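2-dehydropantoate 2-reductase (Enterococcus faecium, PDB 3WFI) is a D-mandelate dehydrogenase of the ketopantoate reductase family that binds NAD(H) in a Rossmann fold and probably reduces 2-keto acids to D-2-hydroxy acids. Local coordinates at residues A206-G209 against K210-T213. Residues are numbered along the deposited sequence; the frame is centred on the assembly and turned at random.
Sequences AELG and KTST
Ala206 offers its carbonyl to the amide of Lys210 at the carboxyl-terminal end of the short helix 205-209, in the C-terminal helical domain of the ketopantoate reductase fold, just before the chain turns through a loop into helix 214-231. The bond from Lys210 N to Ala206 O is an i to i+4 helical one of 3.1 Å, bent to 137° at the hydrogen. The first methylenes of the lysine pass alongside the same carbonyl: with CG anti to the carbonyl carbon, Lys210 runs back along the helix and brings its CG to 3.3 Å from Ala206 O.

Glu207 comes next, and its carbonyl takes only a weak second bond from Lys210 N. Glu207 O also meets the methyl CG2 of Thr211 at 3.4 Å. Glu207 OE2 and Lys210 NZ stay 6.2 Å apart, too far for a salt bridge, though the opposite charges may still attract weakly. At the other end of the residue, Glu207 N is bonded to OD1 of Asn204.

Leu208 is held on two sides of the residue. Its side chain packs on Met194, Leu197, Cys198 and Leu201 of helix 194-201, while its carbonyl oxygen is gripped by two donors, the backbone N and the OG1 of Thr211. Thr211 N comes from above the carbonyl plane, 54° out of it, at 3.0 Å from Leu208 O.

Gly209 then passes the chain into Lys210 and Thr211, the latter packing on Ala304 of the second subunit. The threonine hydroxyl, set between its own N and carbonyl carbon (chi1 71°), approaches in the carbonyl plane instead, with Thr211 OG1 donating to Leu208 O at 2.7 Å.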
loop_
_atom_site.group_PDB
_atom_site.type_symbol
_atom_site.label_atom_id
_atom_site.label_comp_id
_atom_site.label_asym_id
_atom_site.label_seq_id
_atom_site.Cartn_x
_atom_site.Cartn_y
_atom_site.Cartn_z
ATOM N N ALA B 206 -9.759 -7.416 14.207
ATOM C CA ALA B 206 -8.943 -7.886 15.322
ATOM C C ALA B 206 -7.549 -8.332 14.877
ATOM O O ALA B 206 -6.563 -8.024 15.542
ATOM C CB ALA B 206 -9.638 -9.017 16.065
ATOM N N GLU B 207 -7.460 -9.069 13.775
ATOM C CA GLU B 207 -6.150 -9.511 13.286
ATOM C C GLU B 207 -5.306 -8.322 12.785
ATOM O O GLU B 207 -4.088 -8.281 12.970
ATOM C CB GLU B 207 -6.291 -10.586 12.208
ATOM C CG GLU B 207 -6.893 -11.922 12.673
ATOM C CD GLU B 207 -7.343 -12.836 11.531
ATOM O OE1 GLU B 207 -7.743 -12.346 10.439
ATOM O OE2 GLU B 207 -7.325 -14.076 11.739
ATOM N N LEU B 208 -5.954 -7.342 12.175
ATOM C CA LEU B 208 -5.237 -6.129 11.792
ATOM C C LEU B 208 -4.613 -5.478 13.036
ATOM O O LEU B 208 -3.420 -5.126 13.044
ATOM C CB LEU B 208 -6.179 -5.159 11.077
ATOM C CG LEU B 208 -5.630 -3.775 10.756
ATOM C CD1 LEU B 208 -4.416 -3.853 9.837
ATOM C CD2 LEU B 208 -6.734 -2.928 10.151
ATOM N N GLY B 209 -5.417 -5.359 14.093
ATOM C CA GLY B 209 -4.972 -4.752 15.340
ATOM C C GLY B 209 -3.845 -5.478 16.049
ATOM O O GLY B 209 -3.079 -4.864 16.776
ATOM N N LYS B 210 -3.728 -6.783 15.820
ATOM C CA LYS B 210 -2.611 -7.562 16.354
ATOM C C LYS B 210 -1.273 -7.330 15.642
ATOM O O LYS B 210 -0.233 -7.770 16.145
ATOM C CB LYS B 210 -2.950 -9.051 16.324
ATOM C CG LYS B 210 -4.081 -9.399 17.257
ATOM C CD LYS B 210 -4.311 -10.901 17.306
ATOM C CE LYS B 210 -5.783 -11.221 17.477
ATOM N NZ LYS B 210 -5.961 -12.690 17.619
ATOM N N THR B 211 -1.265 -6.620 14.511
ATOM C CA THR B 211 -0.001 -6.369 13.808
ATOM C C THR B 211 0.788 -5.204 14.423
ATOM O O THR B 211 0.202 -4.307 15.031
ATOM C CB THR B 211 -0.247 -6.139 12.306
ATOM O OG1 THR B 211 -0.891 -4.874 12.095
ATOM C CG2 THR B 211 -1.129 -7.262 11.737
ATOM N N SER B 212 2.111 -5.214 14.246
ATOM C CA SER B 212 2.991 -4.246 14.891
ATOM C C SER B 212 2.892 -2.867 14.254
ATOM O O SER B 212 3.195 -1.874 14.909
ATOM C CB SER B 212 4.447 -4.701 14.826
ATOM O OG SER B 212 4.843 -4.915 13.482
ATOM N N THR B 213 2.456 -2.807 12.998
ATOM C CA THR B 213 2.410 -1.544 12.234
ATOM C C THR B 213 1.010 -0.953 12.025
ATOM O O THR B 213 0.870 0.118 11.415
ATOM C CB THR B 213 3.075 -1.726 10.849
ATOM O OG1 THR B 213 2.477 -2.826 10.157
ATOM C CG2 THR B 213 4.591 -1.955 11.004
#